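Long-range contacts in folylpolyglutamate synthase (FolC) (Helicobacter pylori, PDB 6K8C), which probably catalyses ATP-dependent glutamate addition to dihydropteroate, forming dihydrofolate, and to tetrahydrofolates, building folylpolyglutamates: residues Ala47-Val52 with Leu139-Gly144; Lys157-Phe162 with Leu191-Pro196. One frame throughout, in Å; residues are numbered along the deposited sequence.

Interaction 1: Ala47-Val52 with Leu139-Gly144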
ATOM      1  N   ALA A  47       9.940 -17.551  -9.129  1.00 36.74           N
ATOM      2  CA  ALA A  47       9.393 -17.265  -7.811  1.00 34.31           C
ATOM      3  C   ALA A  47       7.895 -17.539  -7.768  1.00 31.26           C
ATOM      4  O   ALA A  47       7.172 -17.318  -8.743  1.00 34.86           O
ATOM      5  CB  ALA A  47       9.667 -15.807  -7.439  1.00 38.48           C
ATOM      6  N   LYS A  48       7.430 -18.040  -6.630  1.00 32.99           N
ATOM      7  CA  LYS A  48       5.999 -18.186  -6.433  1.00 27.50           C
ATOM      8  C   LYS A  48       5.397 -16.809  -6.195  1.00 29.84           C
ATOM      9  O   LYS A  48       5.923 -16.019  -5.406  1.00 30.18           O
ATOM     10  CB  LYS A  48       5.714 -19.129  -5.265  1.00 35.73           C
ATOM     11  CG  LYS A  48       6.118 -20.573  -5.546  1.00 39.00           C
ATOM     12  CD  LYS A  48       5.811 -21.481  -4.359  1.00 52.89           C
ATOM     13  CE  LYS A  48       6.424 -22.867  -4.532  1.00 53.96           C
ATOM     14  NZ  LYS A  48       6.108 -23.460  -5.863  1.00 66.55           N
ATOM     15  N   VAL A  49       4.312 -16.507  -6.899  1.00 25.09           N
ATOM     16  CA  VAL A  49       3.759 -15.159  -6.948  1.00 30.57           C
ATOM     17  C   VAL A  49       2.515 -15.106  -6.078  1.00 27.00           C
ATOM     18  O   VAL A  49       1.589 -15.901  -6.265  1.00 23.42           O
ATOM     19  CB  VAL A  49       3.427 -14.743  -8.390  1.00 34.69           C
ATOM     20  CG1 VAL A  49       2.551 -13.483  -8.400  1.00 34.75           C
ATOM     21  CG2 VAL A  49       4.705 -14.528  -9.181  1.00 31.95           C
ATOM     22  N   ILE A  50       2.480 -14.152  -5.152  1.00 24.13           N
ATOM     23  CA  ILE A  50       1.318 -13.921  -4.301  1.00 24.75           C
ATOM     24  C   ILE A  50       0.683 -12.600  -4.717  1.00 21.63           C
ATOM     25  O   ILE A  50       1.317 -11.544  -4.624  1.00 26.09           O
ATOM     26  CB  ILE A  50       1.697 -13.909  -2.815  1.00 29.21           C
ATOM     27  CG1 ILE A  50       2.298 -15.262  -2.422  1.00 31.42           C
ATOM     28  CG2 ILE A  50       0.468 -13.622  -1.970  1.00 29.51           C
ATOM     29  CD1 ILE A  50       3.784 -15.242  -2.249  1.00 32.51           C
ATOM     30  N   HIS A  51      -0.562 -12.656  -5.169  1.00 23.91           N
ATOM     31  CA  HIS A  51      -1.268 -11.482  -5.676  1.00 31.39           C
ATOM     32  C   HIS A  51      -2.104 -10.887  -4.545  1.00 25.61           C
ATOM     33  O   HIS A  51      -3.060 -11.512  -4.082  1.00 29.74           O
ATOM     34  CB  HIS A  51      -2.149 -11.874  -6.860  1.00 26.49           C
ATOM     35  CG  HIS A  51      -2.528 -10.734  -7.753  1.00 38.65           C
ATOM     36  ND1 HIS A  51      -3.609 -10.792  -8.609  1.00 38.35           N
ATOM     37  CD2 HIS A  51      -1.969  -9.514  -7.938  1.00 39.30           C
ATOM     38  CE1 HIS A  51      -3.702  -9.656  -9.278  1.00 38.50           C
ATOM     39  NE2 HIS A  51      -2.719  -8.864  -8.890  1.00 42.26           N
ATOM     40  N   VAL A  52      -1.760  -9.676  -4.116  1.00 26.70           N
ATOM     41  CA  VAL A  52      -2.483  -8.982  -3.054  1.00 26.59           C
ATOM     42  C   VAL A  52      -3.476  -8.020  -3.701  1.00 28.92           C
ATOM     43  O   VAL A  52      -3.079  -7.083  -4.404  1.00 26.50           O
ATOM     44  CB  VAL A  52      -1.519  -8.242  -2.111  1.00 23.95           C
ATOM     45  CG1 VAL A  52      -2.291  -7.558  -0.994  1.00 24.87           C
ATOM     46  CG2 VAL A  52      -0.504  -9.217  -1.520  1.00 25.80           C
ATOM     47  N   LEU A 139       7.423 -13.642  -4.755  1.00 28.15           N
ATOM     48  CA  LEU A 139       7.132 -12.294  -5.225  1.00 26.96           C
ATOM     49  C   LEU A 139       5.748 -11.926  -4.711  1.00 21.98           C
ATOM     50  O   LEU A 139       4.748 -12.527  -5.124  1.00 26.32           O
ATOM     51  CB  LEU A 139       7.204 -12.218  -6.748  1.00 26.00           C
ATOM     52  CG  LEU A 139       6.739 -10.905  -7.382  1.00 29.48           C
ATOM     53  CD1 LEU A 139       7.562  -9.740  -6.858  1.00 28.32           C
ATOM     54  CD2 LEU A 139       6.813 -10.989  -8.901  1.00 29.23           C
ATOM     55  N   VAL A 140       5.693 -10.982  -3.776  1.00 24.57           N
ATOM     56  CA  VAL A 140       4.437 -10.494  -3.216  1.00 26.26           C
ATOM     57  C   VAL A 140       4.055  -9.259  -4.023  1.00 26.31           C
ATOM     58  O   VAL A 140       4.698  -8.211  -3.917  1.00 27.36           O
ATOM     59  CB  VAL A 140       4.551 -10.186  -1.716  1.00 25.67           C
ATOM     60  CG1 VAL A 140       3.184  -9.781  -1.149  1.00 23.18           C
ATOM     61  CG2 VAL A 140       5.069 -11.410  -0.958  1.00 21.46           C
ATOM     62  N   LEU A 141       3.008  -9.396  -4.829  1.00 27.76           N
ATOM     63  CA  LEU A 141       2.687  -8.477  -5.916  1.00 23.66           C
ATOM     64  C   LEU A 141       1.366  -7.787  -5.603  1.00 26.11           C
ATOM     65  O   LEU A 141       0.301  -8.412  -5.674  1.00 30.33           O
ATOM     66  CB  LEU A 141       2.604  -9.246  -7.234  1.00 33.48           C
ATOM     67  CG  LEU A 141       2.793  -8.558  -8.583  1.00 40.05           C
ATOM     68  CD1 LEU A 141       4.225  -8.096  -8.761  1.00 38.55           C
ATOM     69  CD2 LEU A 141       2.398  -9.524  -9.684  1.00 43.72           C
ATOM     70  N   GLU A 142       1.432  -6.507  -5.265  1.00 29.83           N
ATOM     71  CA  GLU A 142       0.233  -5.735  -4.968  1.00 24.45           C
ATOM     72  C   GLU A 142      -0.402  -5.244  -6.261  1.00 31.44           C
ATOM     73  O   GLU A 142       0.279  -4.674  -7.121  1.00 29.79           O
ATOM     74  CB  GLU A 142       0.587  -4.549  -4.076  1.00 26.56           C
ATOM     75  CG  GLU A 142      -0.593  -3.748  -3.574  1.00 31.82           C
ATOM     76  CD  GLU A 142      -0.146  -2.561  -2.750  1.00 37.95           C
ATOM     77  OE1 GLU A 142      -0.277  -1.418  -3.233  1.00 44.91           O
ATOM     78  OE2 GLU A 142       0.355  -2.773  -1.626  1.00 31.14           O
ATOM     79  N   ALA A 143      -1.704  -5.466  -6.400  1.00 31.05           N
ATOM     80  CA  ALA A 143      -2.408  -4.990  -7.581  1.00 29.95           C
ATOM     81  C   ALA A 143      -2.495  -3.468  -7.572  1.00 42.08           C
ATOM     82  O   ALA A 143      -2.554  -2.829  -6.516  1.00 30.31           O
ATOM     83  CB  ALA A 143      -3.811  -5.597  -7.652  1.00 30.17           C
ATOM     84  N   GLY A 144      -2.480  -2.888  -8.763  1.00 31.81           N
ATOM     85  CA  GLY A 144      -2.718  -1.470  -8.942  1.00 42.99           C
ATOM     86  C   GLY A 144      -4.193  -1.168  -9.090  1.00 41.45           C
ATOM     87  O   GLY A 144      -5.054  -1.884  -8.570  1.00 49.05           O
TER
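His51 and Leu141 sit level with each other on neighbouring parallel strands, and five backbone hydrogen bonds zip Ala47-Val52 to Leu139-Gly144. They run alternately back and forth, from Leu139 N to Lys48 O to Ala143 N with Val52 O at 2.9 Å; the shortest, Leu141 N to Ile50 O, is 2.7 Å and nearly straight (173°). In His51, CG leaves CB anti to the backbone N (chi1 -159°), and the ring swings toward Leu141 and Ala143. CD2 then meets Leu141 O at 3.4 Å, with the oxygen at the ring edge near its plane, while ND1 packs against Lys157 CE. At the far end NE2 lies 3.7 Å from Ala143 CB and hydrogen bonds to Thr152 OG1. Val49, Leu139 and Leu141 share this face: Val49 CG2 lies beside Leu139 CD2, pointing the same way, while its CG1 touches Leu141 CD2 at 4.2 Å. On the reverse face Val52 CG2 rests against Val140 CG1, 3.7 Å away, and helix 58-70 covers both valines. Mostly apolar side chains thus line both faces of a pair whose facing N-H and C=O groups are bonded; buried polar ends, like Glu142 OE1 on Ser81 N, find partners outside.

Interaction 2: Lys157-Phe162 with Leu191-Pro196; sequences KTLSVF and LSIIAP
Four backbone hydrogen bonds and two bridging waters join Lys157-Phe162 to Leu191-Pro196. The straightest runs from Phe162 N to Ile193 O, 2.8 Å long at 176°; Ala195 N to Phe162 O matches it in length, while Ser160 N to Leu191 O is longer at 3.1 Å. Between them, Ile193 N donates to Ser160 O. Water 2 binds three atoms: it donates to Leu191 O and to Ser192 OG, the latter at 2.6 Å, and is also hydrogen-bonded to Ser160 OG. Both hydroxyls stand anti to their own carbonyl carbon (chi1 -59° and -55°), a matching turn that presents them to the same water. Water 1 accepts from Leu191 N and gives a weak bond to Thr158 O. Beyond the serines, Ser192 OG approaches the edge of the Phe162 ring, 3.8 Å from CE2, and Phe162 CB packs on Ile194 CG1. On the face of Val161 and Ile193 the contact is aliphatic. There Ile193 CD1 reaches across to both methyls of Leu159, and its 3.5 Å approach to Leu159 CD1 is tight; helix 241-254 covers Ile193 and Val161. Leu159 CD1 also packs on Leu191 CG at 3.6 Å. Parallel strands joined through helix 177-185 form a beta-alpha-beta unit, the building block of alpha/beta sheets such as that of the Mur ligase middle domain.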
ATOM      1  N   LYS A 157      -0.030 -16.880 -10.977  1.00 34.94           N
ATOM      2  CA  LYS A 157      -0.140 -16.690  -9.541  1.00 34.15           C
ATOM      3  C   LYS A 157      -0.196 -18.032  -8.829  1.00 34.01           C
ATOM      4  O   LYS A 157      -0.885 -18.958  -9.269  1.00 41.08           O
ATOM      5  CB  LYS A 157      -1.374 -15.854  -9.189  1.00 49.65           C
ATOM      6  CG  LYS A 157      -2.669 -16.357  -9.788  1.00 50.37           C
ATOM      7  CD  LYS A 157      -3.844 -15.525  -9.306  1.00 45.22           C
ATOM      8  CE  LYS A 157      -3.751 -14.100  -9.826  1.00 55.48           C
ATOM      9  NZ  LYS A 157      -4.567 -13.912 -11.053  1.00 52.91           N
ATOM     10  N   THR A 158       0.554 -18.130  -7.737  1.00 30.46           N
ATOM     11  CA  THR A 158       0.416 -19.255  -6.822  1.00 32.49           C
ATOM     12  C   THR A 158      -0.761 -19.052  -5.877  1.00 31.28           C
ATOM     13  O   THR A 158      -1.486 -20.003  -5.560  1.00 26.58           O
ATOM     14  CB  THR A 158       1.709 -19.420  -6.024  1.00 33.43           C
ATOM     15  OG1 THR A 158       2.818 -19.476  -6.925  1.00 37.75           O
ATOM     16  CG2 THR A 158       1.673 -20.678  -5.171  1.00 37.11           C
ATOM     17  N   LEU A 159      -0.971 -17.820  -5.428  1.00 28.71           N
ATOM     18  CA  LEU A 159      -1.936 -17.542  -4.376  1.00 26.01           C
ATOM     19  C   LEU A 159      -2.411 -16.106  -4.524  1.00 26.00           C
ATOM     20  O   LEU A 159      -1.619 -15.226  -4.855  1.00 29.95           O
ATOM     21  CB  LEU A 159      -1.304 -17.748  -2.998  1.00 30.98           C
ATOM     22  CG  LEU A 159      -2.115 -17.409  -1.755  1.00 27.67           C
ATOM     23  CD1 LEU A 159      -3.206 -18.447  -1.555  1.00 30.81           C
ATOM     24  CD2 LEU A 159      -1.180 -17.347  -0.553  1.00 32.68           C
ATOM     25  N   SER A 160      -3.702 -15.883  -4.295  1.00 25.94           N
ATOM     26  CA  SER A 160      -4.249 -14.540  -4.163  1.00 30.31           C
ATOM     27  C   SER A 160      -4.638 -14.300  -2.711  1.00 27.44           C
ATOM     28  O   SER A 160      -5.125 -15.209  -2.031  1.00 25.30           O
ATOM     29  CB  SER A 160      -5.469 -14.343  -5.067  1.00 32.28           C
ATOM     30  OG  SER A 160      -5.133 -14.550  -6.429  1.00 33.87           O
ATOM     31  N   VAL A 161      -4.400 -13.084  -2.230  1.00 25.29           N
ATOM     32  CA  VAL A 161      -4.859 -12.654  -0.913  1.00 27.26           C
ATOM     33  C   VAL A 161      -5.803 -11.481  -1.124  1.00 28.21           C
ATOM     34  O   VAL A 161      -5.388 -10.428  -1.622  1.00 25.03           O
ATOM     35  CB  VAL A 161      -3.692 -12.261   0.004  1.00 21.55           C
ATOM     36  CG1 VAL A 161      -4.228 -11.745   1.333  1.00 23.29           C
ATOM     37  CG2 VAL A 161      -2.768 -13.451   0.226  1.00 24.31           C
ATOM     38  N   PHE A 162      -7.072 -11.657  -0.759  1.00 24.42           N
ATOM     39  CA  PHE A 162      -8.061 -10.597  -0.901  1.00 22.39           C
ATOM     40  C   PHE A 162      -8.225  -9.907   0.445  1.00 25.89           C
ATOM     41  O   PHE A 162      -8.848 -10.457   1.359  1.00 24.74           O
ATOM     42  CB  PHE A 162      -9.386 -11.151  -1.422  1.00 23.71           C
ATOM     43  CG  PHE A 162      -9.310 -11.621  -2.851  1.00 25.23           C
ATOM     44  CD1 PHE A 162      -9.268 -10.704  -3.890  1.00 30.36           C
ATOM     45  CD2 PHE A 162      -9.265 -12.971  -3.151  1.00 26.62           C
ATOM     46  CE1 PHE A 162      -9.188 -11.129  -5.215  1.00 29.62           C
ATOM     47  CE2 PHE A 162      -9.189 -13.404  -4.466  1.00 34.69           C
ATOM     48  CZ  PHE A 162      -9.146 -12.477  -5.503  1.00 33.40           C
ATOM     49  N   LEU A 191      -6.368 -20.787  -5.927  1.00 35.71           N
ATOM     50  CA  LEU A 191      -6.136 -20.819  -4.486  1.00 39.42           C
ATOM     51  C   LEU A 191      -6.101 -19.391  -3.968  1.00 34.08           C
ATOM     52  O   LEU A 191      -5.252 -18.602  -4.391  1.00 29.07           O
ATOM     53  CB  LEU A 191      -4.824 -21.546  -4.161  1.00 38.85           C
ATOM     54  CG  LEU A 191      -4.444 -21.689  -2.686  1.00 30.84           C
ATOM     55  CD1 LEU A 191      -5.542 -22.393  -1.928  1.00 32.06           C
ATOM     56  CD2 LEU A 191      -3.117 -22.427  -2.545  1.00 32.34           C
ATOM     57  N   SER A 192      -7.010 -19.059  -3.052  1.00 29.03           N
ATOM     58  CA  SER A 192      -7.102 -17.693  -2.558  1.00 32.74           C
ATOM     59  C   SER A 192      -7.484 -17.673  -1.086  1.00 29.96           C
ATOM     60  O   SER A 192      -8.273 -18.499  -0.621  1.00 33.73           O
ATOM     61  CB  SER A 192      -8.122 -16.876  -3.358  1.00 29.71           C
ATOM     62  OG  SER A 192      -7.819 -16.909  -4.742  1.00 33.29           O
ATOM     63  N   ILE A 193      -6.920 -16.709  -0.375  1.00 30.44           N
ATOM     64  CA  ILE A 193      -7.280 -16.386   0.997  1.00 27.38           C
ATOM     65  C   ILE A 193      -8.098 -15.108   0.962  1.00 28.20           C
ATOM     66  O   ILE A 193      -7.762 -14.175   0.226  1.00 26.94           O
ATOM     67  CB  ILE A 193      -6.017 -16.221   1.860  1.00 35.16           C
ATOM     68  CG1 ILE A 193      -5.336 -17.577   2.032  1.00 35.01           C
ATOM     69  CG2 ILE A 193      -6.347 -15.607   3.223  1.00 30.54           C
ATOM     70  CD1 ILE A 193      -3.894 -17.522   1.746  1.00 41.39           C
ATOM     71  N   ILE A 194      -9.182 -15.056   1.731  1.00 24.85           N
ATOM     72  CA  ILE A 194     -10.016 -13.861   1.756  1.00 22.64           C
ATOM     73  C   ILE A 194     -10.158 -13.387   3.198  1.00 29.49           C
ATOM     74  O   ILE A 194     -10.591 -14.149   4.070  1.00 29.04           O
ATOM     75  CB  ILE A 194     -11.389 -14.087   1.088  1.00 27.00           C
ATOM     76  CG1 ILE A 194     -12.166 -12.773   1.001  1.00 28.95           C
ATOM     77  CG2 ILE A 194     -12.206 -15.169   1.768  1.00 30.81           C
ATOM     78  CD1 ILE A 194     -13.081 -12.691  -0.212  1.00 36.99           C
ATOM     79  N   ALA A 195      -9.762 -12.134   3.446  1.00 29.02           N
ATOM     80  CA  ALA A 195      -9.973 -11.484   4.732  1.00 28.70           C
ATOM     81  C   ALA A 195     -11.470 -11.286   4.976  1.00 27.55           C
ATOM     82  O   ALA A 195     -12.271 -11.374   4.040  1.00 26.96           O
ATOM     83  CB  ALA A 195      -9.246 -10.136   4.756  1.00 25.38           C
ATOM     84  N   PRO A 196     -11.876 -11.023   6.223  1.00 27.06           N
ATOM     85  CA  PRO A 196     -13.299 -10.750   6.487  1.00 28.65           C
ATOM     86  C   PRO A 196     -13.802  -9.594   5.632  1.00 31.40           C
ATOM     87  O   PRO A 196     -13.156  -8.548   5.524  1.00 36.54           O
ATOM     88  CB  PRO A 196     -13.326 -10.415   7.984  1.00 28.16           C
ATOM     89  CG  PRO A 196     -12.142 -11.137   8.542  1.00 29.59           C
ATOM     90  CD  PRO A 196     -11.087 -11.048   7.469  1.00 27.28           C
TER
HETATM   91  O   HOH W   1      -4.139 -19.007  -7.106  1.00 30.15           O
HETATM   92  O   HOH W   2      -5.978 -17.049  -6.615  1.00 33.72           O

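In the fold
Read from the N terminus, the two contacts illustrate how a largely parallel sheet is connected. Strand 48-53 comes first; the chain then passes through helix 58-70, strand 76-79, two more short strands and further helices before strand 138-142 returns beside it, closing the 86-residue loop of interaction 1. Strand 159-162 follows next and takes the other flank of strand 48-53. Interaction 2 closes a shorter loop, 28 residues long, where strand 191-194 lies beside strand 159-162. The loops neither nest nor cross. Strand 48-53 connects them: backbone bonds between His51 and both Leu159 and Val161 splice the pairs into four consecutive strands of the middle domain, and the centres of the two interactions lie about 10 Å apart.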